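Local coordinates for protein putative ABC transporter (Thermobispora bispora, PDB 4PE6) that probably captures a small sugar or sugar-derived solute for uptake by an ABC transporter, and here holds a trihydroxybutanoic acid, at residues 25-28 against 32-35; 62-67 against 185-190; 84-89 against 265-270; 274-279 against 313-318. All coordinates share one frame; numbering follows the deposited sequence.

Overall arrangement
The contacts follow the fold of a periplasmic binding protein of the sugar-binding type, whose two alpha/beta lobes enclose the ligand. Contact 1, on the strand 20-25 to helix 31-49 turn, lies at the pocket. Contact 2, the two centres about 9 Å apart, touches it through Phe27 and bridges the loops 62-67 and 185-190, which follow the outermost strands, 55-60 and 178-185. Contact 3, centred about 13 Å from contact 1, brings helix 263-275 against strand 84-88; its segments alternate along the chain with those of contact 2. Contact 4 is centred about 11 Å from contact 3. Contacts 1 and 2 thus lie at the ligand cleft, while contacts 3 and 4 fasten helix 263-275 to the sheet and to helix 315-327.

Contact 1: residues 25-28 against 32-35; sequences NGFI and WRQT. With LTH ((2R,3S)-2,3,4-trihydroxybutanoic acid), chain C.
Ile28 and Arg33 bring the two backbones to 5.4 Å between their CA atoms, where the loop 25-28 leaving strand 20-25 faces the first turns of helix 31-49. This is the first strand-to-helix connection of the periplasmic binding protein fold, and it supplies Trp32 and Arg33 to the ligand pocket. Arg33 carries most of the contact. Its chain bends at chi2 (-71°), passing beside the carbonyl oxygen of Phe27, so that the guanidinium edge meets Asn25 OD1 and the ligand. NH1 of Arg33 donates to Asn25 OD1 at 2.9 Å, nearly in the guanidinium plane and in the carbonyl plane of the amide, although the two flat groups are turned 47° apart. The CB of Phe27 lies over one face of the guanidinium. Asn25 is itself held by Asn60, which bonds its ND2, and the same ND2 reaches Phe27 O from above the carbonyl plane, so the acceptor offered to Arg33 is fixed in place. At the outer side, Gln34 NE2 donates to Ile28 O at 2.9 Å, almost in line with the C=O bond though tilted from the plane of the Gln34 amide, while Ile28 CD1 packs on Gln34 CG at 3.7 Å. Trp32 instead serves the ligand: one face of its ring packs against the trihydroxybutanoic acid, with C2 of the ligand 3.5 Å from the ring plane and offset toward the rim. Asp113, Ser259 and Asn30 also hydrogen-bond the ligand. The single N-H of Arg33 NE is shared between the carboxylate oxygen LTH O and the hydroxyl LTH O2, each 3.0 Å from NE.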
loop_
_atom_site.group_PDB
_atom_site.type_symbol
_atom_site.label_atom_id
_atom_site.label_comp_id
_atom_site.label_asym_id
_atom_site.label_seq_id
_atom_site.Cartn_x
_atom_site.Cartn_y
_atom_site.Cartn_z
ATOM N N ASN A 25 -8.298 1.625 10.345
ATOM C CA ASN A 25 -7.395 0.846 9.493
ATOM C C ASN A 25 -7.602 -0.634 9.679
ATOM O O ASN A 25 -7.488 -1.146 10.812
ATOM C CB ASN A 25 -5.962 1.226 9.815
ATOM C CG ASN A 25 -4.955 0.328 9.130
ATOM O OD1 ASN A 25 -5.131 -0.050 7.976
ATOM N ND2 ASN A 25 -3.899 -0.014 9.824
ATOM N N GLY A 26 -7.886 -1.329 8.571
ATOM C CA GLY A 26 -8.217 -2.746 8.580
ATOM C C GLY A 26 -7.077 -3.740 8.826
ATOM O O GLY A 26 -7.336 -4.870 9.143
ATOM N N PHE A 27 -5.820 -3.321 8.711
ATOM C CA PHE A 27 -4.700 -4.224 8.900
ATOM C C PHE A 27 -3.476 -3.418 9.235
ATOM O O PHE A 27 -3.169 -2.463 8.538
ATOM C CB PHE A 27 -4.422 -5.071 7.639
ATOM C CG PHE A 27 -3.274 -6.038 7.807
ATOM C CD1 PHE A 27 -3.337 -7.050 8.770
ATOM C CD2 PHE A 27 -2.135 -5.946 7.029
ATOM C CE1 PHE A 27 -2.287 -7.938 8.934
ATOM C CE2 PHE A 27 -1.082 -6.841 7.194
ATOM C CZ PHE A 27 -1.163 -7.836 8.153
ATOM N N ILE A 28 -2.802 -3.784 10.327
ATOM C CA ILE A 28 -1.627 -3.057 10.790
ATOM C C ILE A 28 -0.355 -3.924 10.818
ATOM O O ILE A 28 0.748 -3.425 11.126
ATOM C CB ILE A 28 -1.904 -2.396 12.168
ATOM C CG1 ILE A 28 -0.782 -1.426 12.567
ATOM C CG2 ILE A 28 -2.134 -3.447 13.247
ATOM C CD1 ILE A 28 -0.472 -0.379 11.518
ATOM N N TRP A 32 4.490 -1.282 5.870
ATOM C CA TRP A 32 3.887 -0.288 4.976
ATOM C C TRP A 32 2.735 0.401 5.723
ATOM O O TRP A 32 2.605 1.627 5.713
ATOM C CB TRP A 32 3.429 -0.969 3.662
ATOM C CG TRP A 32 2.872 -0.034 2.613
ATOM C CD1 TRP A 32 3.521 0.436 1.520
ATOM C CD2 TRP A 32 1.534 0.502 2.544
ATOM N NE1 TRP A 32 2.695 1.271 0.799
ATOM C CE2 TRP A 32 1.466 1.307 1.390
ATOM C CE3 TRP A 32 0.402 0.394 3.354
ATOM C CZ2 TRP A 32 0.317 1.995 1.027
ATOM C CZ3 TRP A 32 -0.734 1.054 3.003
ATOM C CH2 TRP A 32 -0.785 1.845 1.826
ATOM N N ARG A 33 1.912 -0.397 6.399
ATOM C CA ARG A 33 0.763 0.125 7.127
ATOM C C ARG A 33 1.205 0.967 8.318
ATOM O O ARG A 33 0.548 1.933 8.680
ATOM C CB ARG A 33 -0.135 -1.008 7.597
ATOM C CG ARG A 33 -0.885 -1.740 6.497
ATOM C CD ARG A 33 -2.015 -0.914 5.859
ATOM N NE ARG A 33 -2.650 -1.724 4.828
ATOM C CZ ARG A 33 -3.914 -2.180 4.843
ATOM N NH1 ARG A 33 -4.752 -1.873 5.791
ATOM N NH2 ARG A 33 -4.335 -2.951 3.859
ATOM N N GLN A 34 2.321 0.580 8.917
ATOM C CA GLN A 34 2.890 1.362 10.004
ATOM C C GLN A 34 3.401 2.725 9.537
ATOM O O GLN A 34 3.195 3.709 10.222
ATOM C CB GLN A 34 3.944 0.560 10.745
ATOM C CG GLN A 34 3.255 -0.392 11.701
ATOM C CD GLN A 34 4.060 -1.606 12.022
ATOM O OE1 GLN A 34 5.285 -1.555 12.096
ATOM N NE2 GLN A 34 3.374 -2.726 12.219
ATOM N N THR A 35 3.992 2.792 8.352
ATOM C CA THR A 35 4.397 4.072 7.802
ATOM C C THR A 35 3.145 4.888 7.446
ATOM O O THR A 35 3.088 6.105 7.678
ATOM C CB THR A 35 5.317 3.902 6.587
ATOM O OG1 THR A 35 6.565 3.347 7.010
ATOM C CG2 THR A 35 5.578 5.248 5.916
HETATM O O1 LTH C . 1.020 -3.049 1.562
HETATM C C1 LTH C . -0.138 -2.773 2.046
HETATM O O LTH C . -0.536 -3.042 3.200
HETATM C C2 LTH C . -1.116 -1.948 1.173
HETATM O O2 LTH C . -2.390 -1.771 1.844
HETATM C C3 LTH C . -1.392 -2.620 -0.155
HETATM O O3 LTH C . -1.943 -3.917 0.063
HETATM C C4 LTH C . -2.420 -1.777 -0.936
HETATM O O4 LTH C . -1.767 -0.514 -1.225
#

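Contact 2: residues 62-67 against 185-190; sequences PGNNSA and TGMCDG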
loop_
_atom_site.group_PDB
_atom_site.type_symbol
_atom_site.label_atom_id
_atom_site.label_comp_id
_atom_site.label_asym_id
_atom_site.label_seq_id
_atom_site.Cartn_x
_atom_site.Cartn_y
_atom_site.Cartn_z
ATOM N N PRO A 62 -6.941 -5.584 14.792
ATOM C CA PRO A 62 -5.860 -6.569 14.872
ATOM C C PRO A 62 -6.146 -7.817 14.039
ATOM O O PRO A 62 -7.246 -7.985 13.532
ATOM C CB PRO A 62 -5.815 -6.922 16.368
ATOM C CG PRO A 62 -7.204 -6.691 16.837
ATOM C CD PRO A 62 -7.710 -5.519 16.047
ATOM N N GLY A 63 -5.163 -8.686 13.899
ATOM C CA GLY A 63 -5.394 -9.956 13.219
ATOM C C GLY A 63 -5.187 -9.856 11.730
ATOM O O GLY A 63 -4.775 -8.822 11.230
ATOM N N ASN A 64 -5.473 -10.932 11.010
ATOM C CA ASN A 64 -5.073 -11.000 9.610
ATOM C C ASN A 64 -6.114 -10.421 8.663
ATOM O O ASN A 64 -6.740 -11.140 7.875
ATOM C CB ASN A 64 -4.617 -12.416 9.229
ATOM C CG ASN A 64 -3.095 -12.562 9.278
ATOM O OD1 ASN A 64 -2.382 -11.646 9.706
ATOM N ND2 ASN A 64 -2.590 -13.709 8.824
ATOM N N ASN A 65 -6.273 -9.096 8.764
ATOM C CA ASN A 65 -7.154 -8.306 7.894
ATOM C C ASN A 65 -8.622 -8.708 8.126
ATOM O O ASN A 65 -9.289 -9.186 7.192
ATOM C CB ASN A 65 -6.725 -8.483 6.418
ATOM C CG ASN A 65 -7.305 -7.420 5.487
ATOM O OD1 ASN A 65 -7.307 -6.235 5.785
ATOM N ND2 ASN A 65 -7.756 -7.855 4.316
ATOM N N SER A 66 -9.101 -8.527 9.370
ATOM C CA SER A 66 -10.443 -8.990 9.782
ATOM C C SER A 66 -11.511 -7.885 9.824
ATOM O O SER A 66 -11.503 -6.982 10.674
ATOM C CB SER A 66 -10.413 -9.727 11.127
ATOM O OG SER A 66 -11.721 -9.750 11.720
ATOM N N ALA A 67 -12.467 -8.014 8.919
ATOM C CA ALA A 67 -13.516 -7.034 8.747
ATOM C C ALA A 67 -14.465 -6.930 9.939
ATOM O O ALA A 67 -14.924 -5.843 10.273
ATOM C CB ALA A 67 -14.295 -7.357 7.487
ATOM N N THR A 185 0.974 -16.849 1.057
ATOM C CA THR A 185 0.525 -15.541 1.543
ATOM C C THR A 185 1.600 -14.885 2.414
ATOM O O THR A 185 2.070 -15.472 3.399
ATOM C CB THR A 185 -0.741 -15.654 2.380
ATOM O OG1 THR A 185 -1.818 -16.146 1.577
ATOM C CG2 THR A 185 -1.120 -14.292 2.984
ATOM N N GLY A 186 1.944 -13.654 2.072
ATOM C CA GLY A 186 2.940 -12.880 2.804
ATOM C C GLY A 186 2.400 -11.684 3.576
ATOM O O GLY A 186 3.104 -11.162 4.431
HETATM N N MSE A 187 1.177 -11.227 3.270
HETATM C CA MSE A 187 0.592 -10.018 3.905
HETATM C C MSE A 187 1.428 -8.741 3.696
HETATM O O MSE A 187 1.332 -7.805 4.473
HETATM C CB MSE A 187 0.300 -10.236 5.411
HETATM C CG MSE A 187 -0.476 -11.509 5.741
HETATM SE SE MSE A 187 -2.299 -11.532 4.972
HETATM C CE MSE A 187 -3.155 -10.162 6.075
ATOM N N CYS A 188 2.198 -8.690 2.606
ATOM C CA CYS A 188 3.209 -7.620 2.343
ATOM C C CYS A 188 4.100 -7.364 3.560
ATOM O O CYS A 188 4.502 -6.233 3.835
ATOM C CB CYS A 188 2.580 -6.309 1.876
ATOM S SG CYS A 188 1.225 -6.502 0.706
ATOM N N ASP A 189 4.392 -8.437 4.281
ATOM C CA ASP A 189 5.212 -8.374 5.491
ATOM C C ASP A 189 6.418 -9.278 5.320
ATOM O O ASP A 189 6.266 -10.466 5.121
ATOM C CB ASP A 189 4.415 -8.834 6.697
ATOM C CG ASP A 189 5.227 -8.783 7.976
ATOM O OD1 ASP A 189 5.801 -7.714 8.248
ATOM O OD2 ASP A 189 5.298 -9.808 8.709
ATOM N N GLY A 190 7.614 -8.710 5.416
ATOM C CA GLY A 190 8.846 -9.473 5.210
ATOM C C GLY A 190 8.961 -10.745 6.045
ATOM O O GLY A 190 9.234 -11.831 5.502
#
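Met187, present as selenomethionine, lays its terminal methyl CE against the backbone and side chains of Asn64 and Asn65. The methyl does all the touching: it lies 3.9 Å from Asn64 C and 4.0 Å from Asn65 CB, and Asn64 OD1 is also 4.0 Å from that CE. No hydrogen bond crosses between the segments, so the meeting is one of van der Waals contact alone. With chi2 at -64° and chi3 at -70°, the chain of Met187 curls, which directs CE at the inverse gamma turn centred on Asn64. The contact crosses the cleft between the two lobes of a periplasmic binding protein, with 62-67 on one lobe and 185-190 on the other. Asn65 is further tied to the opposing lobe by a weak bond from its ND2 to Val156 O, and the carbonyl oxygen of Met187 accepts from Asn30 ND2, which also binds the ligand. Next to Met187, Cys188 lines the pocket and is bonded to Cys213 by a disulfide. The contact thus joins the loop between strand 55-60 and helix 67-78 with the loop between strand 178-185 and helix 190-200, with Ser66 and Asp189 as the N-caps of those two helices.

Contact 3: residues 84-89 against 265-270; sequences ALLINP and VAALWA
Leu86 meets Ala267 and Leu268 through apolar contact, the strand 84-88 presenting this one side chain to helix 263-275. The closest CA atoms of the two segments, those of Leu86 and Ala267, are 6.7 Å apart, and no hydrogen bond crosses between them. Among side chains, Leu86 CD1 lies 4.1 Å from Ala267 CB and 4.4 Å from Leu268 CB. The small methyl of Ala267 points toward the strand, whereas the CB of Leu268 is directed away from it. The contacts with the helix backbone are closer: CD1 of Leu86 sits 3.8 Å from Leu268 N, and the other branch, Leu86 CD2, lies 3.7 Å from Ala267 O. The two methyls thus rest against the peptide link between Ala267 and Leu268, CD1 by its nitrogen and CD2 by its oxygen. The first torsion, chi1 -44°, sets CG opposite the carbonyl carbon of Leu86, and chi2 near 180° spreads the fork onto the helix. Cutting Leu86 back to an alanine would probably leave the Ala267-Leu268 peptide without the two methyls that lie against it and open a gap between strand and helix. Leu86 also touches Phe40 on helix 31-49, Ile21 on strand 20-25, and Val110 and Phe112 on strand 108-112. Within the helix, Trp269 N and Ala270 N bond back to Val265 O and Ala266 O. The arrangement is that of a helix laid on a parallel beta-sheet in the three-layer alpha/beta sandwich of a periplasmic binding protein lobe.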
loop_
_atom_site.group_PDB
_atom_site.type_symbol
_atom_site.label_atom_id
_atom_site.label_comp_id
_atom_site.label_asym_id
_atom_site.label_seq_id
_atom_site.Cartn_x
_atom_site.Cartn_y
_atom_site.Cartn_z
ATOM N N ALA A 84 -15.263 13.594 10.014
ATOM C CA ALA A 84 -14.843 12.774 8.870
ATOM C C ALA A 84 -14.223 11.495 9.379
ATOM O O ALA A 84 -13.604 11.460 10.468
ATOM C CB ALA A 84 -13.846 13.531 7.994
ATOM N N LEU A 85 -14.369 10.460 8.571
ATOM C CA LEU A 85 -13.879 9.147 8.856
ATOM C C LEU A 85 -13.083 8.674 7.641
ATOM O O LEU A 85 -13.611 8.645 6.512
ATOM C CB LEU A 85 -15.066 8.210 9.132
ATOM C CG LEU A 85 -14.709 6.754 9.374
ATOM C CD1 LEU A 85 -13.848 6.584 10.631
ATOM C CD2 LEU A 85 -15.996 5.925 9.453
ATOM N N LEU A 86 -11.805 8.379 7.855
ATOM C CA LEU A 86 -10.939 7.839 6.807
ATOM C C LEU A 86 -10.810 6.348 6.999
ATOM O O LEU A 86 -10.519 5.877 8.122
ATOM C CB LEU A 86 -9.546 8.479 6.863
ATOM C CG LEU A 86 -9.503 9.995 7.075
ATOM C CD1 LEU A 86 -8.072 10.520 7.032
ATOM C CD2 LEU A 86 -10.350 10.726 6.064
ATOM N N ILE A 87 -11.025 5.584 5.934
ATOM C CA ILE A 87 -11.099 4.128 6.103
ATOM C C ILE A 87 -10.187 3.380 5.147
ATOM O O ILE A 87 -10.288 3.548 3.916
ATOM C CB ILE A 87 -12.523 3.569 5.905
ATOM C CG1 ILE A 87 -13.504 4.259 6.828
ATOM C CG2 ILE A 87 -12.514 2.051 6.096
ATOM C CD1 ILE A 87 -14.940 3.881 6.540
ATOM N N ASN A 88 -9.290 2.565 5.703
ATOM C CA ASN A 88 -8.594 1.554 4.914
ATOM C C ASN A 88 -9.303 0.226 5.188
ATOM O O ASN A 88 -9.132 -0.414 6.259
ATOM C CB ASN A 88 -7.111 1.502 5.221
ATOM C CG ASN A 88 -6.327 0.650 4.221
ATOM O OD1 ASN A 88 -6.820 -0.367 3.756
ATOM N ND2 ASN A 88 -5.100 1.064 3.902
ATOM N N PRO A 89 -10.130 -0.195 4.234
ATOM C CA PRO A 89 -11.052 -1.287 4.524
ATOM C C PRO A 89 -10.437 -2.660 4.489
ATOM O O PRO A 89 -9.651 -2.983 3.592
ATOM C CB PRO A 89 -12.135 -1.127 3.439
ATOM C CG PRO A 89 -11.444 -0.483 2.325
ATOM C CD PRO A 89 -10.348 0.377 2.896
ATOM N N VAL A 265 -2.452 10.669 4.168
ATOM C CA VAL A 265 -2.290 12.102 4.299
ATOM C C VAL A 265 -3.135 12.797 3.233
ATOM O O VAL A 265 -3.798 13.786 3.498
ATOM C CB VAL A 265 -0.826 12.504 4.118
ATOM C CG1 VAL A 265 -0.693 14.004 4.135
ATOM C CG2 VAL A 265 0.047 11.897 5.213
ATOM N N ALA A 266 -3.108 12.268 2.022
ATOM C CA ALA A 266 -3.978 12.799 0.966
ATOM C C ALA A 266 -5.455 12.680 1.363
ATOM O O ALA A 266 -6.248 13.555 1.069
ATOM C CB ALA A 266 -3.721 12.075 -0.349
ATOM N N ALA A 267 -5.821 11.581 2.025
ATOM C CA ALA A 267 -7.200 11.385 2.490
ATOM C C ALA A 267 -7.581 12.428 3.553
ATOM O O ALA A 267 -8.701 12.914 3.570
ATOM C CB ALA A 267 -7.371 9.978 3.033
ATOM N N LEU A 268 -6.630 12.786 4.415
ATOM C CA LEU A 268 -6.840 13.857 5.395
ATOM C C LEU A 268 -7.184 15.170 4.687
ATOM O O LEU A 268 -8.120 15.864 5.075
ATOM C CB LEU A 268 -5.573 14.048 6.237
ATOM C CG LEU A 268 -5.510 15.214 7.217
ATOM C CD1 LEU A 268 -6.631 15.156 8.231
ATOM C CD2 LEU A 268 -4.158 15.274 7.903
ATOM N N TRP A 269 -6.400 15.529 3.672
ATOM C CA TRP A 269 -6.642 16.776 2.937
ATOM C C TRP A 269 -7.963 16.724 2.192
ATOM O O TRP A 269 -8.710 17.693 2.193
ATOM C CB TRP A 269 -5.504 17.113 1.987
ATOM C CG TRP A 269 -4.182 17.323 2.709
ATOM C CD1 TRP A 269 -3.008 16.717 2.429
ATOM C CD2 TRP A 269 -3.933 18.185 3.824
ATOM N NE1 TRP A 269 -2.023 17.142 3.295
ATOM C CE2 TRP A 269 -2.568 18.032 4.174
ATOM C CE3 TRP A 269 -4.726 19.068 4.565
ATOM C CZ2 TRP A 269 -1.975 18.737 5.225
ATOM C CZ3 TRP A 269 -4.130 19.797 5.600
ATOM C CH2 TRP A 269 -2.767 19.603 5.934
ATOM N N ALA A 270 -8.266 15.589 1.581
ATOM C CA ALA A 270 -9.589 15.396 0.984
ATOM C C ALA A 270 -10.720 15.635 1.991
ATOM O O ALA A 270 -11.680 16.350 1.717
ATOM C CB ALA A 270 -9.696 14.002 0.383
#

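Contact 4: residues 274-279 against 313-318; sequences LLEGRD and WTRELF
The ends of the Glu276 and Arg315 side chains meet between the C-terminal end of helix 263-275, which closes in a turn through Gly277 at positive phi, and the N-terminal end of helix 315-327, the two long side chains spanning the distance between the backbones. They approach from opposite directions, and OE2 of Glu276 forms a salt bridge with Arg315 NH2 at 3.2 Å. Its hydrogen bond is weak, the N-H...O angle being 133°, and the carboxylate and guanidinium planes are turned 73° apart. A water adds a second link: it donates to Glu276 OE2 at 2.9 Å and accepts from Arg315 NH1 at 2.8 Å, lying in the plane of the guanidinium. The other oxygen of the carboxylate, Glu276 OE1, accepts from Arg278 NE at 3.0 Å in an almost straight bond (171°), with the donor above the carboxylate plane. One glutamate is thereby shared by two arginines. The chain of Arg315 runs extended from CG to NE and so carries its guanidinium across to the end of helix 263-275, where Asp273 gives NH2 a further salt bridge. A leucine in place of Arg315 would probably leave Asp273 without this cation and take away the bridge and water link that join Glu276 to the second helix. The helix start is capped by Thr314, whose OG1 accepts from Leu317 N at 3.0 Å. Gly277 N bonds Leu274 O and Arg278 N bonds Asp273 O, making this a surface salt-bridge network that joins the Schellman motif ending helix 263-275 to the first turn of the N-capped helix 315-327.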
loop_
_atom_site.group_PDB
_atom_site.type_symbol
_atom_site.label_atom_id
_atom_site.label_comp_id
_atom_site.label_asym_id
_atom_site.label_seq_id
_atom_site.Cartn_x
_atom_site.Cartn_y
_atom_site.Cartn_z
ATOM N N LEU A 274 -13.644 18.462 1.883
ATOM C CA LEU A 274 -15.030 18.025 1.926
ATOM C C LEU A 274 -15.779 18.773 3.025
ATOM O O LEU A 274 -16.919 19.222 2.826
ATOM C CB LEU A 274 -15.093 16.514 2.145
ATOM C CG LEU A 274 -14.760 15.645 0.920
ATOM C CD1 LEU A 274 -14.888 14.185 1.281
ATOM C CD2 LEU A 274 -15.649 15.939 -0.268
ATOM N N LEU A 275 -15.129 18.917 4.178
ATOM C CA LEU A 275 -15.758 19.540 5.338
ATOM C C LEU A 275 -16.032 21.031 5.153
ATOM O O LEU A 275 -16.919 21.583 5.818
ATOM C CB LEU A 275 -14.899 19.318 6.589
ATOM C CG LEU A 275 -14.993 17.905 7.162
ATOM C CD1 LEU A 275 -13.949 17.707 8.271
ATOM C CD2 LEU A 275 -16.405 17.612 7.668
ATOM N N GLU A 276 -15.285 21.698 4.276
ATOM C CA GLU A 276 -15.571 23.098 3.963
ATOM C C GLU A 276 -16.383 23.288 2.676
ATOM O O GLU A 276 -16.355 24.352 2.066
ATOM C CB GLU A 276 -14.280 23.936 3.974
ATOM C CG GLU A 276 -13.212 23.568 2.959
ATOM C CD GLU A 276 -12.035 24.558 2.989
ATOM O OE1 GLU A 276 -11.838 25.335 2.013
ATOM O OE2 GLU A 276 -11.340 24.592 4.021
ATOM N N GLY A 277 -17.110 22.251 2.270
ATOM C CA GLY A 277 -18.060 22.354 1.152
ATOM C C GLY A 277 -17.519 22.215 -0.266
ATOM O O GLY A 277 -18.239 22.490 -1.246
ATOM N N ARG A 278 -16.267 21.781 -0.398
ATOM C CA ARG A 278 -15.656 21.649 -1.710
ATOM C C ARG A 278 -16.048 20.334 -2.341
ATOM O O ARG A 278 -16.287 19.352 -1.658
ATOM C CB ARG A 278 -14.139 21.731 -1.637
ATOM C CG ARG A 278 -13.608 23.074 -1.183
ATOM C CD ARG A 278 -12.095 23.050 -1.210
ATOM N NE ARG A 278 -11.568 24.334 -0.778
ATOM C CZ ARG A 278 -10.903 25.202 -1.532
ATOM N NH1 ARG A 278 -10.603 24.953 -2.799
ATOM N NH2 ARG A 278 -10.517 26.339 -0.982
ATOM N N ASP A 279 -16.083 20.333 -3.661
ATOM C CA ASP A 279 -16.479 19.166 -4.418
ATOM C C ASP A 279 -15.237 18.414 -4.792
ATOM O O ASP A 279 -14.263 19.015 -5.219
ATOM C CB ASP A 279 -17.237 19.569 -5.683
ATOM C CG ASP A 279 -18.621 20.085 -5.380
ATOM O OD1 ASP A 279 -19.099 19.838 -4.256
ATOM O OD2 ASP A 279 -19.227 20.731 -6.245
ATOM N N TRP A 313 2.534 14.743 0.630
ATOM C CA TRP A 313 1.376 15.549 0.258
ATOM C C TRP A 313 1.186 16.724 1.202
ATOM O O TRP A 313 1.102 16.555 2.416
ATOM C CB TRP A 313 0.097 14.695 0.215
ATOM C CG TRP A 313 0.219 13.580 -0.716
ATOM C CD1 TRP A 313 0.398 12.274 -0.391
ATOM C CD2 TRP A 313 0.200 13.645 -2.145
ATOM N NE1 TRP A 313 0.502 11.519 -1.523
ATOM C CE2 TRP A 313 0.386 12.337 -2.618
ATOM C CE3 TRP A 313 0.049 14.688 -3.072
ATOM C CZ2 TRP A 313 0.414 12.025 -3.973
ATOM C CZ3 TRP A 313 0.090 14.383 -4.431
ATOM C CH2 TRP A 313 0.262 13.059 -4.869
ATOM N N THR A 314 1.191 17.917 0.633
ATOM C CA THR A 314 0.717 19.104 1.304
ATOM C C THR A 314 -0.716 19.284 0.830
ATOM O O THR A 314 -1.150 18.675 -0.147
ATOM C CB THR A 314 1.542 20.340 0.925
ATOM O OG1 THR A 314 1.521 20.521 -0.501
ATOM C CG2 THR A 314 2.997 20.195 1.407
ATOM N N ARG A 315 -1.456 20.125 1.526
ATOM C CA ARG A 315 -2.783 20.459 1.089
ATOM C C ARG A 315 -2.755 21.016 -0.349
ATOM O O ARG A 315 -3.617 20.681 -1.170
ATOM C CB ARG A 315 -3.409 21.453 2.059
ATOM C CG ARG A 315 -4.912 21.432 1.992
ATOM C CD ARG A 315 -5.554 22.333 3.025
ATOM N NE ARG A 315 -6.985 22.077 3.043
ATOM C CZ ARG A 315 -7.862 22.672 3.839
ATOM N NH1 ARG A 315 -7.475 23.592 4.708
ATOM N NH2 ARG A 315 -9.137 22.328 3.760
ATOM N N GLU A 316 -1.744 21.825 -0.659
ATOM C CA GLU A 316 -1.601 22.378 -2.005
ATOM C C GLU A 316 -1.281 21.314 -3.077
ATOM O O GLU A 316 -1.886 21.309 -4.159
ATOM C CB GLU A 316 -0.540 23.506 -2.017
ATOM C CG GLU A 316 -0.828 24.589 -3.044
ATOM C CD GLU A 316 -2.269 25.092 -2.978
ATOM O OE1 GLU A 316 -2.672 25.634 -1.921
ATOM O OE2 GLU A 316 -3.012 24.928 -3.979
ATOM N N LEU A 317 -0.352 20.404 -2.778
ATOM C CA LEU A 317 -0.042 19.321 -3.726
ATOM C C LEU A 317 -1.248 18.414 -3.919
ATOM O O LEU A 317 -1.525 17.988 -5.032
ATOM C CB LEU A 317 1.184 18.501 -3.296
ATOM C CG LEU A 317 2.537 19.209 -3.462
ATOM C CD1 LEU A 317 3.656 18.359 -2.865
ATOM C CD2 LEU A 317 2.837 19.534 -4.925
ATOM N N PHE A 318 -1.974 18.146 -2.836
ATOM C CA PHE A 318 -3.235 17.408 -2.934
ATOM C C PHE A 318 -4.191 18.052 -3.945
ATOM O O PHE A 318 -4.653 17.396 -4.874
ATOM C CB PHE A 318 -3.924 17.298 -1.574
ATOM C CG PHE A 318 -5.346 16.840 -1.670
ATOM C CD1 PHE A 318 -5.632 15.517 -1.912
ATOM C CD2 PHE A 318 -6.393 17.746 -1.564
ATOM C CE1 PHE A 318 -6.940 15.084 -2.046
ATOM C CE2 PHE A 318 -7.701 17.321 -1.692
ATOM C CZ PHE A 318 -7.977 15.987 -1.920
HETATM O O HOH W 1 -9.612 24.388 6.355
#